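Local coordinates for protein MIP07328p (Drosophila melanogaster, PDB 6FKK) that probably acts as a repulsive axon guidance cue, its sema and PSI domains serving in cell-cell signalling through binding of semaphorin receptors, at residues Gly95-Leu99 with Cys109-Thr113; Asp26-Asp32 with Tyr85-Tyr89; Leu488-Asp492 with Gln521-Lys527; Pro375-Lys379 with Thr416-Asn420. All blocks are in the same frame, centred on the assembly; numbering follows the deposited sequence.

Interaction 1 (Gly95-Leu99 with Cys109-Thr113); sequences GEVLL and CRHYT
With CG of L98 turned opposite its own backbone N (chi1 175°) and CG of H111 held beside N on the facing strand (chi1 -63°), the two side chains run side by side, and methyl CD1 of L98 lies over one face of the imidazole. The resulting CH-pi contact spans 4.1 Å from CD1 of L98 to the H111 ring centroid, offset toward the rim. This is a non-hydrogen-bonded pair of an antiparallel beta hairpin in the sema domain. Hydrogen-bonded pairs flank it: L99 N gives to R110 O at 2.9 Å and R110 N returns a bond to L99 O, while Y112 N meets V97 O at 2.8 Å and V97 N reaches Y112 O over a longer 3.3 Å. On the other face of the sheet, L99 crosses the Y112 side chain nearly at a right angle, its CB 4.0 Å from CE1 of Y112. The phenol oxygen OH of Y112 lies in the guanidinium plane of R110 and accepts from NH1 at 3.0 Å. A serine in place of Y112 would probably leave NH1 of R110 without this acceptor and open a gap beside L99. Strand 86-91 flanks the hairpin on the L98 side and strand 135-140 on the H111 side, the C109-C100 disulfide ties its two strands together, and L60 and W62 pack on Y112 and L99.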
loop_
_atom_site.group_PDB
_atom_site.type_symbol
_atom_site.label_atom_id
_atom_site.label_comp_id
_atom_site.label_asym_id
_atom_site.label_seq_id
_atom_site.Cartn_x
_atom_site.Cartn_y
_atom_site.Cartn_z
ATOM N N GLY A 95 -11.194 -18.808 15.169
ATOM C CA GLY A 95 -11.976 -19.170 14.009
ATOM C C GLY A 95 -13.134 -18.241 13.724
ATOM O O GLY A 95 -13.826 -18.432 12.717
ATOM N N GLU A 96 -13.365 -17.244 14.577
ATOM C CA GLU A 96 -14.427 -16.275 14.364
ATOM C C GLU A 96 -14.064 -15.319 13.231
ATOM O O GLU A 96 -12.933 -15.288 12.739
ATOM C CB GLU A 96 -14.698 -15.483 15.643
ATOM C CG GLU A 96 -15.395 -16.263 16.740
ATOM C CD GLU A 96 -15.678 -15.409 17.961
ATOM O OE1 GLU A 96 -14.995 -14.378 18.136
ATOM O OE2 GLU A 96 -16.586 -15.765 18.741
ATOM N N VAL A 97 -15.047 -14.519 12.827
ATOM C CA VAL A 97 -14.887 -13.525 11.774
ATOM C C VAL A 97 -15.259 -12.163 12.342
ATOM O O VAL A 97 -16.331 -12.006 12.939
ATOM C CB VAL A 97 -15.749 -13.859 10.542
ATOM C CG1 VAL A 97 -15.843 -12.658 9.613
ATOM C CG2 VAL A 97 -15.176 -15.062 9.808
ATOM N N LEU A 98 -14.377 -11.187 12.163
ATOM C CA LEU A 98 -14.608 -9.827 12.627
ATOM C C LEU A 98 -15.012 -8.954 11.447
ATOM O O LEU A 98 -14.338 -8.950 10.413
ATOM C CB LEU A 98 -13.357 -9.265 13.306
ATOM C CG LEU A 98 -13.401 -7.802 13.752
ATOM C CD1 LEU A 98 -14.564 -7.553 14.701
ATOM C CD2 LEU A 98 -12.082 -7.401 14.397
ATOM N N LEU A 99 -16.116 -8.226 11.599
ATOM C CA LEU A 99 -16.607 -7.338 10.553
ATOM C C LEU A 99 -16.998 -6.002 11.161
ATOM O O LEU A 99 -17.754 -5.957 12.137
ATOM C CB LEU A 99 -17.806 -7.946 9.818
ATOM C CG LEU A 99 -17.500 -8.761 8.562
ATOM C CD1 LEU A 99 -18.795 -9.164 7.871
ATOM C CD2 LEU A 99 -16.609 -7.969 7.619
ATOM N N CYS A 109 -18.784 -2.838 15.173
ATOM C CA CYS A 109 -18.079 -4.072 14.853
ATOM C C CYS A 109 -18.910 -5.269 15.296
ATOM O O CYS A 109 -19.692 -5.186 16.248
ATOM C CB CYS A 109 -16.699 -4.134 15.520
ATOM S SG CYS A 109 -15.442 -3.037 14.814
ATOM N N ARG A 110 -18.730 -6.388 14.598
ATOM C CA ARG A 110 -19.462 -7.609 14.895
ATOM C C ARG A 110 -18.535 -8.810 14.794
ATOM O O ARG A 110 -17.541 -8.791 14.063
ATOM C CB ARG A 110 -20.650 -7.818 13.946
ATOM C CG ARG A 110 -21.912 -7.055 14.308
ATOM C CD ARG A 110 -23.054 -7.476 13.395
ATOM N NE ARG A 110 -24.228 -6.620 13.528
ATOM C CZ ARG A 110 -25.281 -6.674 12.718
ATOM N NH1 ARG A 110 -25.301 -7.541 11.715
ATOM N NH2 ARG A 110 -26.310 -5.859 12.905
ATOM N N HIS A 111 -18.879 -9.858 15.535
ATOM C CA HIS A 111 -18.215 -11.150 15.445
ATOM C C HIS A 111 -19.201 -12.179 14.910
ATOM O O HIS A 111 -20.370 -12.197 15.311
ATOM C CB HIS A 111 -17.672 -11.590 16.807
ATOM C CG HIS A 111 -16.618 -10.680 17.359
ATOM N ND1 HIS A 111 -16.906 -9.436 17.878
ATOM C CD2 HIS A 111 -15.278 -10.833 17.470
ATOM C CE1 HIS A 111 -15.789 -8.863 18.287
ATOM N NE2 HIS A 111 -14.786 -9.690 18.051
ATOM N N TYR A 112 -18.731 -13.032 14.003
ATOM C CA TYR A 112 -19.591 -13.975 13.306
ATOM C C TYR A 112 -19.080 -15.399 13.482
ATOM O O TYR A 112 -17.927 -15.632 13.855
ATOM C CB TYR A 112 -19.694 -13.642 11.810
ATOM C CG TYR A 112 -20.573 -12.451 11.502
ATOM C CD1 TYR A 112 -20.060 -11.161 11.512
ATOM C CD2 TYR A 112 -21.919 -12.619 11.196
ATOM C CE1 TYR A 112 -20.863 -10.070 11.227
ATOM C CE2 TYR A 112 -22.729 -11.534 10.911
ATOM C CZ TYR A 112 -22.196 -10.262 10.929
ATOM O OH TYR A 112 -23.000 -9.181 10.644
ATOM N N THR A 113 -19.966 -16.351 13.202
ATOM C CA THR A 113 -19.629 -17.770 13.247
ATOM C C THR A 113 -20.474 -18.557 12.250
ATOM O O THR A 113 -21.697 -18.414 12.211
ATOM C CB THR A 113 -19.835 -18.360 14.650
ATOM O OG1 THR A 113 -18.919 -17.750 15.567
ATOM C CG2 THR A 113 -19.606 -19.864 14.630
#

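Interaction 2 (Asp26-Asp32 with Tyr85-Tyr89); sequences DYFKILD and YLRVY
Neighbouring blades of the sema beta-propeller meet here, where Y27, K29 and L31, on and just before the first strand of one blade, face Y85, R87 and Y89 at the start of the next. The strands run nearly parallel, 18° apart, with axes 6.9 Å from each other, and the contact is carried mostly by side chains, some of them meeting backbone oxygens. R87 bends at chi2 (-70°), which brings its guanidinium back across the interface, where NH2 donates to Y27 O at 3.0 Å from a position tilted out of the carbonyl plane. NH1 of R87 also bonds L86 O at 3.1 Å, and CB of K29 lies over one guanidinium face, 3.4 Å from NH1 of R87. An alanine in place of R87 would probably leave Y27 O without this donor and open a gap under K29. Further along, L31 and Y89 pack CB to CB at 3.9 Å, CB of D32 approaches the Y89 ring, and an attached glycan touches Y89. At the other end, D26 O sits in the plane of the Y85 ring, at its edge. Strand 37-41 pairs with 29-33 within its blade, and strand 97-101 pairs with 86-91, where R87 and V88 form a classic bulge opposite C100.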
loop_
_atom_site.group_PDB
_atom_site.type_symbol
_atom_site.label_atom_id
_atom_site.label_comp_id
_atom_site.label_asym_id
_atom_site.label_seq_id
_atom_site.Cartn_x
_atom_site.Cartn_y
_atom_site.Cartn_z
ATOM N N ASP A 26 -21.214 2.106 -4.905
ATOM C CA ASP A 26 -20.882 1.000 -4.014
ATOM C C ASP A 26 -19.592 1.264 -3.250
ATOM O O ASP A 26 -19.472 0.877 -2.081
ATOM C CB ASP A 26 -20.793 -0.308 -4.800
ATOM C CG ASP A 26 -22.140 -0.740 -5.372
ATOM O OD1 ASP A 26 -23.108 0.042 -5.290
ATOM O OD2 ASP A 26 -22.228 -1.866 -5.902
ATOM N N TYR A 27 -18.625 1.919 -3.890
ATOM C CA TYR A 27 -17.318 2.211 -3.306
ATOM C C TYR A 27 -16.668 0.937 -2.757
ATOM O O TYR A 27 -16.578 0.713 -1.550
ATOM C CB TYR A 27 -17.431 3.286 -2.222
ATOM C CG TYR A 27 -17.718 4.669 -2.758
ATOM C CD1 TYR A 27 -16.764 5.356 -3.494
ATOM C CD2 TYR A 27 -18.935 5.292 -2.515
ATOM C CE1 TYR A 27 -17.016 6.623 -3.982
ATOM C CE2 TYR A 27 -19.195 6.560 -2.997
ATOM C CZ TYR A 27 -18.232 7.220 -3.730
ATOM O OH TYR A 27 -18.487 8.484 -4.212
ATOM N N PHE A 28 -16.230 0.098 -3.692
ATOM C CA PHE A 28 -15.626 -1.180 -3.336
ATOM C C PHE A 28 -14.303 -0.980 -2.600
ATOM O O PHE A 28 -13.593 0.010 -2.803
ATOM C CB PHE A 28 -15.394 -2.033 -4.586
ATOM C CG PHE A 28 -16.647 -2.647 -5.148
ATOM C CD1 PHE A 28 -17.708 -2.972 -4.322
ATOM C CD2 PHE A 28 -16.761 -2.899 -6.506
ATOM C CE1 PHE A 28 -18.861 -3.537 -4.838
ATOM C CE2 PHE A 28 -17.913 -3.463 -7.027
ATOM C CZ PHE A 28 -18.964 -3.782 -6.191
ATOM N N LYS A 29 -13.977 -1.944 -1.741
ATOM C CA LYS A 29 -12.711 -1.967 -1.019
ATOM C C LYS A 29 -12.338 -3.417 -0.750
ATOM O O LYS A 29 -13.167 -4.187 -0.254
ATOM C CB LYS A 29 -12.802 -1.187 0.297
ATOM C CG LYS A 29 -11.614 -1.380 1.233
ATOM C CD LYS A 29 -10.413 -0.543 0.820
ATOM C CE LYS A 29 -9.251 -0.742 1.788
ATOM N NZ LYS A 29 -9.632 -0.444 3.200
ATOM N N ILE A 30 -11.105 -3.786 -1.080
ATOM C CA ILE A 30 -10.637 -5.151 -0.871
ATOM C C ILE A 30 -10.269 -5.329 0.595
ATOM O O ILE A 30 -9.493 -4.545 1.153
ATOM C CB ILE A 30 -9.445 -5.468 -1.788
ATOM C CG1 ILE A 30 -9.852 -5.348 -3.259
ATOM C CG2 ILE A 30 -8.907 -6.860 -1.500
ATOM C CD1 ILE A 30 -10.933 -6.323 -3.680
ATOM N N LEU A 31 -10.828 -6.362 1.225
ATOM C CA LEU A 31 -10.596 -6.631 2.638
ATOM C C LEU A 31 -9.681 -7.818 2.894
ATOM O O LEU A 31 -8.947 -7.810 3.883
ATOM C CB LEU A 31 -11.930 -6.864 3.359
ATOM C CG LEU A 31 -12.925 -5.704 3.284
ATOM C CD1 LEU A 31 -14.164 -5.992 4.117
ATOM C CD2 LEU A 31 -12.267 -4.406 3.727
ATOM N N ASP A 32 -9.706 -8.832 2.031
ATOM C CA ASP A 32 -8.830 -9.987 2.167
ATOM C C ASP A 32 -8.767 -10.696 0.823
ATOM O O ASP A 32 -9.764 -10.748 0.099
ATOM C CB ASP A 32 -9.325 -10.946 3.258
ATOM C CG ASP A 32 -8.336 -12.061 3.549
ATOM O OD1 ASP A 32 -7.266 -11.770 4.126
ATOM O OD2 ASP A 32 -8.630 -13.225 3.202
ATOM N N TYR A 85 -20.906 0.990 4.809
ATOM C CA TYR A 85 -19.779 0.537 4.004
ATOM C C TYR A 85 -18.868 -0.309 4.883
ATOM O O TYR A 85 -18.258 0.201 5.828
ATOM C CB TYR A 85 -19.025 1.726 3.412
ATOM C CG TYR A 85 -19.851 2.569 2.467
ATOM C CD1 TYR A 85 -20.635 3.614 2.941
ATOM C CD2 TYR A 85 -19.848 2.321 1.101
ATOM C CE1 TYR A 85 -21.394 4.385 2.081
ATOM C CE2 TYR A 85 -20.601 3.089 0.233
ATOM C CZ TYR A 85 -21.373 4.118 0.728
ATOM O OH TYR A 85 -22.126 4.881 -0.137
ATOM N N LEU A 86 -18.777 -1.600 4.579
ATOM C CA LEU A 86 -17.917 -2.487 5.350
ATOM C C LEU A 86 -16.458 -2.236 4.988
ATOM O O LEU A 86 -16.102 -2.180 3.805
ATOM C CB LEU A 86 -18.289 -3.950 5.100
ATOM C CG LEU A 86 -19.524 -4.467 5.846
ATOM C CD1 LEU A 86 -20.816 -4.025 5.174
ATOM C CD2 LEU A 86 -19.475 -5.980 5.977
ATOM N N ARG A 87 -15.616 -2.080 6.008
ATOM C CA ARG A 87 -14.240 -1.653 5.793
ATOM C C ARG A 87 -13.202 -2.417 6.604
ATOM O O ARG A 87 -12.007 -2.169 6.414
ATOM C CB ARG A 87 -14.101 -0.152 6.102
ATOM C CG ARG A 87 -14.711 0.763 5.054
ATOM C CD ARG A 87 -13.902 0.727 3.769
ATOM N NE ARG A 87 -14.430 1.635 2.755
ATOM C CZ ARG A 87 -15.259 1.268 1.785
ATOM N NH1 ARG A 87 -15.661 0.007 1.692
ATOM N NH2 ARG A 87 -15.685 2.162 0.903
ATOM N N VAL A 88 -13.603 -3.318 7.500
ATOM C CA VAL A 88 -12.660 -4.024 8.366
ATOM C C VAL A 88 -13.049 -5.494 8.418
ATOM O O VAL A 88 -14.179 -5.827 8.792
ATOM C CB VAL A 88 -12.622 -3.438 9.790
ATOM C CG1 VAL A 88 -11.698 -4.258 10.674
ATOM C CG2 VAL A 88 -12.183 -1.983 9.764
ATOM N N TYR A 89 -12.116 -6.373 8.055
ATOM C CA TYR A 89 -12.295 -7.813 8.173
ATOM C C TYR A 89 -11.058 -8.431 8.808
ATOM O O TYR A 89 -9.929 -8.028 8.512
ATOM C CB TYR A 89 -12.559 -8.474 6.812
ATOM C CG TYR A 89 -12.354 -9.977 6.827
ATOM C CD1 TYR A 89 -13.298 -10.822 7.397
ATOM C CD2 TYR A 89 -11.212 -10.549 6.279
ATOM C CE1 TYR A 89 -13.110 -12.194 7.418
ATOM C CE2 TYR A 89 -11.017 -11.919 6.296
ATOM C CZ TYR A 89 -11.968 -12.737 6.866
ATOM O OH TYR A 89 -11.777 -14.099 6.883
#

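Interaction 3 (Leu488-Asp492 with Gln521-Lys527); sequences LSLQD and QSLNSTK
K527 NZ donates to S489 O at 3.0 Å, in the carbonyl plane, and more weakly to L490 O, drawing the start of helix 527-533 against the end of helix 484-489 in the PSI domain (plexin repeat). V437 O, from the sema domain, also accepts from this amine, which therefore joins the two domains. An ammonium group beside carbonyls at a helix C-terminus is probably favoured electrostatically. Q491, the first residue past the helix to leave helical angles (phi 58°), supplies the second polar link: its NE2 donates to S525 O at 2.9 Å, with S525 O in the amide plane of Q491 but NE2 well above the carbonyl plane. A weak bond from the same NE2 runs to S522 O, so a single amide nitrogen bridges the S522 and S525 carbonyls. Within that loop, OG of S522 and OG of S525 share a hydrogen bond of 2.6 Å. Outward from the polar centre, the lysine's methylenes cross the glutamine obliquely, CE of K527 lying 3.3 Å from OE1 of Q491. L488, turned into the PSI interior, packs on L533, W497 and C534, the last of these disulfide-bonded to C484. Q521 directs its amide nitrogen chiefly to C495 O. Methyl CD2 of L523, a buried residue, rests against the backbone of Q491, with CB of Q491 4.2 Å from CD2 of L523.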
loop_
_atom_site.group_PDB
_atom_site.type_symbol
_atom_site.label_atom_id
_atom_site.label_comp_id
_atom_site.label_asym_id
_atom_site.label_seq_id
_atom_site.Cartn_x
_atom_site.Cartn_y
_atom_site.Cartn_z
ATOM N N LEU A 488 9.492 -10.679 -28.208
ATOM C CA LEU A 488 10.775 -10.130 -27.787
ATOM C C LEU A 488 10.688 -8.644 -27.457
ATOM O O LEU A 488 11.376 -8.175 -26.545
ATOM C CB LEU A 488 11.831 -10.367 -28.871
ATOM C CG LEU A 488 12.761 -11.561 -28.629
ATOM C CD1 LEU A 488 11.973 -12.832 -28.355
ATOM C CD2 LEU A 488 13.700 -11.768 -29.801
ATOM N N SER A 489 9.852 -7.893 -28.180
ATOM C CA SER A 489 9.677 -6.478 -27.868
ATOM C C SER A 489 8.943 -6.267 -26.553
ATOM O O SER A 489 9.091 -5.207 -25.938
ATOM C CB SER A 489 8.924 -5.771 -28.996
ATOM O OG SER A 489 9.691 -5.744 -30.187
ATOM N N LEU A 490 8.154 -7.249 -26.111
ATOM C CA LEU A 490 7.442 -7.114 -24.844
ATOM C C LEU A 490 8.418 -6.976 -23.682
ATOM O O LEU A 490 8.174 -6.208 -22.744
ATOM C CB LEU A 490 6.519 -8.314 -24.634
ATOM C CG LEU A 490 5.584 -8.265 -23.422
ATOM C CD1 LEU A 490 4.592 -7.115 -23.547
ATOM C CD2 LEU A 490 4.857 -9.592 -23.247
ATOM N N GLN A 491 9.533 -7.707 -23.736
ATOM C CA GLN A 491 10.568 -7.680 -22.702
ATOM C C GLN A 491 10.014 -8.050 -21.328
ATOM O O GLN A 491 10.523 -7.601 -20.298
ATOM C CB GLN A 491 11.276 -6.326 -22.659
ATOM C CG GLN A 491 12.164 -6.085 -23.865
ATOM C CD GLN A 491 13.001 -4.835 -23.726
ATOM O OE1 GLN A 491 12.498 -3.773 -23.361
ATOM N NE2 GLN A 491 14.294 -4.956 -24.008
ATOM N N ASP A 492 8.969 -8.872 -21.305
ATOM C CA ASP A 492 8.507 -9.481 -20.065
ATOM C C ASP A 492 9.445 -10.625 -19.701
ATOM O O ASP A 492 9.658 -11.523 -20.524
ATOM C CB ASP A 492 7.070 -9.995 -20.217
ATOM C CG ASP A 492 6.407 -10.331 -18.883
ATOM O OD1 ASP A 492 7.049 -10.978 -18.028
ATOM O OD2 ASP A 492 5.232 -9.948 -18.693
ATOM N N GLN A 521 15.115 -14.591 -25.688
ATOM C CA GLN A 521 14.632 -13.511 -24.838
ATOM C C GLN A 521 15.744 -12.484 -24.687
ATOM O O GLN A 521 16.915 -12.847 -24.560
ATOM C CB GLN A 521 14.189 -14.022 -23.462
ATOM C CG GLN A 521 13.601 -12.947 -22.559
ATOM C CD GLN A 521 13.168 -13.487 -21.209
ATOM O OE1 GLN A 521 13.996 -13.748 -20.337
ATOM N NE2 GLN A 521 11.862 -13.658 -21.032
ATOM N N SER A 522 15.369 -11.206 -24.703
ATOM C CA SER A 522 16.336 -10.114 -24.591
ATOM C C SER A 522 15.722 -9.030 -23.710
ATOM O O SER A 522 14.850 -8.279 -24.158
ATOM C CB SER A 522 16.716 -9.569 -25.962
ATOM O OG SER A 522 17.725 -8.582 -25.850
ATOM N N LEU A 523 16.181 -8.954 -22.462
ATOM C CA LEU A 523 15.704 -7.943 -21.528
ATOM C C LEU A 523 16.652 -6.762 -21.390
ATOM O O LEU A 523 16.204 -5.668 -21.029
ATOM C CB LEU A 523 15.483 -8.559 -20.140
ATOM C CG LEU A 523 14.555 -9.769 -20.035
ATOM C CD1 LEU A 523 14.443 -10.222 -18.588
ATOM C CD2 LEU A 523 13.188 -9.442 -20.604
ATOM N N ASN A 524 17.939 -6.955 -21.670
ATOM C CA ASN A 524 18.967 -5.935 -21.474
ATOM C C ASN A 524 19.315 -5.223 -22.775
ATOM O O ASN A 524 20.487 -4.958 -23.056
ATOM C CB ASN A 524 20.211 -6.565 -20.854
ATOM C CG ASN A 524 21.103 -5.549 -20.169
ATOM O OD1 ASN A 524 20.702 -4.409 -19.943
ATOM N ND2 ASN A 524 22.320 -5.961 -19.829
ATOM N N SER A 525 18.312 -4.895 -23.588
ATOM C CA SER A 525 18.536 -4.288 -24.891
ATOM C C SER A 525 17.410 -3.309 -25.189
ATOM O O SER A 525 16.483 -3.128 -24.393
ATOM C CB SER A 525 18.627 -5.353 -25.990
ATOM O OG SER A 525 17.391 -6.034 -26.140
ATOM N N THR A 526 17.500 -2.670 -26.352
ATOM C CA THR A 526 16.399 -1.859 -26.847
ATOM C C THR A 526 15.277 -2.764 -27.340
ATOM O O THR A 526 15.501 -3.917 -27.719
ATOM C CB THR A 526 16.869 -0.946 -27.980
ATOM O OG1 THR A 526 18.195 -0.481 -27.701
ATOM C CG2 THR A 526 15.942 0.256 -28.120
ATOM N N LYS A 527 14.052 -2.234 -27.326
ATOM C CA LYS A 527 12.925 -3.006 -27.838
ATOM C C LYS A 527 13.071 -3.281 -29.328
ATOM O O LYS A 527 12.534 -4.274 -29.833
ATOM C CB LYS A 527 11.613 -2.279 -27.546
ATOM C CG LYS A 527 11.345 -2.096 -26.063
ATOM C CD LYS A 527 9.862 -2.141 -25.760
ATOM C CE LYS A 527 9.626 -2.455 -24.297
ATOM N NZ LYS A 527 8.274 -3.030 -24.061
#

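Interaction 4 (Pro375-Lys379 with Thr416-Asn420); sequences PLLTK and TKFIN
L376 and L377 press on F418 and N420 where two blades of the sema propeller lie side by side, and this end of the contact is packed closely while the K379 end is loose. The strands themselves stay well apart, their axes 10.4 Å from each other. A classic beta bulge, in which L376 and L377 both face V301 of strand 298-305, lets two consecutive leucines point toward the neighbouring blade. CG of F418 stands between its backbone N and carbonyl carbon (chi1 73°), which presents a ring face to L377: CB of L377 lies over it in a CH-pi contact, 4.1 Å from the F418 centroid and offset toward the rim. CD2 of the same leucine reaches CE1 of F418 at 3.7 Å, and CB of L376 touches CE2 of F418 at 4.0 Å. Beside the ring, ND2 of N420 donates to L376 O over 3.3 Å, nearly straight at 164°, on a carbonyl lone pair and with that oxygen in the amide plane of N420. OD1 of N420 meanwhile lies against the L376 side chain, 3.4 Å from CB of L376. Toward K379, partly exposed to solvent, the contact thins: CE of K379 comes no nearer than 4.3 Å to OG1 of T416. Both residues turn instead to E440, K379 by a salt bridge and T416 by a weak hydrogen bond. L376 O, which also accepts from OG1 of T435, is thus gripped twice by the adjoining blade, so the chemistry implies an interblade seam of aromatic and aliphatic packing, with directional bonds to the L376 carbonyl that probably help to set how the two blades lie against each other.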
loop_
_atom_site.group_PDB
_atom_site.type_symbol
_atom_site.label_atom_id
_atom_site.label_comp_id
_atom_site.label_asym_id
_atom_site.label_seq_id
_atom_site.Cartn_x
_atom_site.Cartn_y
_atom_site.Cartn_z
ATOM N N PRO A 375 13.824 6.917 -7.659
ATOM C CA PRO A 375 12.593 6.195 -7.991
ATOM C C PRO A 375 12.836 5.118 -9.035
ATOM O O PRO A 375 13.665 5.262 -9.937
ATOM C CB PRO A 375 11.671 7.293 -8.534
ATOM C CG PRO A 375 12.213 8.560 -7.980
ATOM C CD PRO A 375 13.693 8.364 -7.908
ATOM N N LEU A 376 12.097 4.017 -8.894
ATOM C CA LEU A 376 12.141 2.956 -9.891
ATOM C C LEU A 376 11.399 3.339 -11.164
ATOM O O LEU A 376 11.654 2.749 -12.220
ATOM C CB LEU A 376 11.554 1.672 -9.308
ATOM C CG LEU A 376 12.221 1.169 -8.028
ATOM C CD1 LEU A 376 11.528 -0.086 -7.529
ATOM C CD2 LEU A 376 13.696 0.910 -8.272
ATOM N N LEU A 377 10.493 4.310 -11.084
ATOM C CA LEU A 377 9.757 4.802 -12.241
ATOM C C LEU A 377 9.260 6.200 -11.917
ATOM O O LEU A 377 8.738 6.428 -10.824
ATOM C CB LEU A 377 8.576 3.885 -12.584
ATOM C CG LEU A 377 7.639 4.348 -13.702
ATOM C CD1 LEU A 377 8.313 4.226 -15.051
ATOM C CD2 LEU A 377 6.346 3.557 -13.686
ATOM N N THR A 378 9.432 7.131 -12.852
ATOM C CA THR A 378 8.910 8.481 -12.705
ATOM C C THR A 378 7.956 8.791 -13.849
ATOM O O THR A 378 8.151 8.337 -14.982
ATOM C CB THR A 378 10.033 9.529 -12.671
ATOM O OG1 THR A 378 10.722 9.540 -13.927
ATOM C CG2 THR A 378 11.021 9.217 -11.562
ATOM N N LYS A 379 6.913 9.559 -13.539
ATOM C CA LYS A 379 5.935 10.013 -14.529
ATOM C C LYS A 379 5.666 11.489 -14.257
ATOM O O LYS A 379 4.917 11.824 -13.334
ATOM C CB LYS A 379 4.651 9.193 -14.465
ATOM C CG LYS A 379 4.694 7.893 -15.250
ATOM C CD LYS A 379 3.344 7.189 -15.214
ATOM C CE LYS A 379 3.197 6.217 -16.373
ATOM N NZ LYS A 379 3.252 6.922 -17.686
ATOM N N THR A 416 0.547 -0.217 -15.866
ATOM C CA THR A 416 1.913 -0.218 -16.376
ATOM C C THR A 416 2.692 -1.358 -15.735
ATOM O O THR A 416 2.816 -1.417 -14.507
ATOM C CB THR A 416 2.604 1.120 -16.098
ATOM O OG1 THR A 416 1.939 2.165 -16.818
ATOM C CG2 THR A 416 4.062 1.064 -16.525
ATOM N N LYS A 417 3.208 -2.259 -16.567
ATOM C CA LYS A 417 4.166 -3.269 -16.141
ATOM C C LYS A 417 5.576 -2.763 -16.407
ATOM O O LYS A 417 5.834 -2.146 -17.445
ATOM C CB LYS A 417 3.961 -4.588 -16.890
ATOM C CG LYS A 417 2.573 -5.191 -16.823
ATOM C CD LYS A 417 2.495 -6.390 -17.763
ATOM C CE LYS A 417 1.206 -7.178 -17.592
ATOM N NZ LYS A 417 -0.011 -6.358 -17.841
ATOM N N PHE A 418 6.489 -3.032 -15.476
ATOM C CA PHE A 418 7.888 -2.697 -15.705
ATOM C C PHE A 418 8.769 -3.489 -14.751
ATOM O O PHE A 418 8.331 -3.924 -13.683
ATOM C CB PHE A 418 8.151 -1.191 -15.553
ATOM C CG PHE A 418 8.116 -0.697 -14.131
ATOM C CD1 PHE A 418 6.929 -0.269 -13.560
ATOM C CD2 PHE A 418 9.277 -0.635 -13.375
ATOM C CE1 PHE A 418 6.898 0.195 -12.258
ATOM C CE2 PHE A 418 9.251 -0.175 -12.073
ATOM C CZ PHE A 418 8.060 0.241 -11.515
ATOM N N ILE A 419 10.026 -3.666 -15.162
ATOM C CA ILE A 419 11.067 -4.243 -14.324
ATOM C C ILE A 419 12.253 -3.288 -14.325
ATOM O O ILE A 419 12.331 -2.355 -15.125
ATOM C CB ILE A 419 11.501 -5.647 -14.795
ATOM C CG1 ILE A 419 12.153 -5.567 -16.177
ATOM C CG2 ILE A 419 10.314 -6.601 -14.807
ATOM C CD1 ILE A 419 12.757 -6.872 -16.642
ATOM N N ASN A 420 13.186 -3.532 -13.409
ATOM C CA ASN A 420 14.378 -2.710 -13.268
ATOM C C ASN A 420 15.618 -3.545 -13.548
ATOM O O ASN A 420 15.699 -4.710 -13.146
ATOM C CB ASN A 420 14.471 -2.097 -11.867
ATOM C CG ASN A 420 13.399 -1.057 -11.615
ATOM O OD1 ASN A 420 12.564 -1.215 -10.726
ATOM N ND2 ASN A 420 13.421 0.017 -12.395
#

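How the interactions relate
Interactions 1 and 2 touch, their centres about 15 Å apart: strands 86-91 and 97-101 are neighbours in one sheet, with CD1 of L99 packing on CD2 of L86. One contact builds a blade and the other sets that blade against the preceding one. About 28 Å between centres separates interaction 2 from interaction 4, a second interblade seam across the chain's centre. Interaction 3 closes the series, after 2, 1 and 4 in chain order, in the PSI domain; its centre lies about 15 Å from that of interaction 4, and L523 touches I419. Together they illustrate how a propeller is assembled within blades, between blades and against an appended domain.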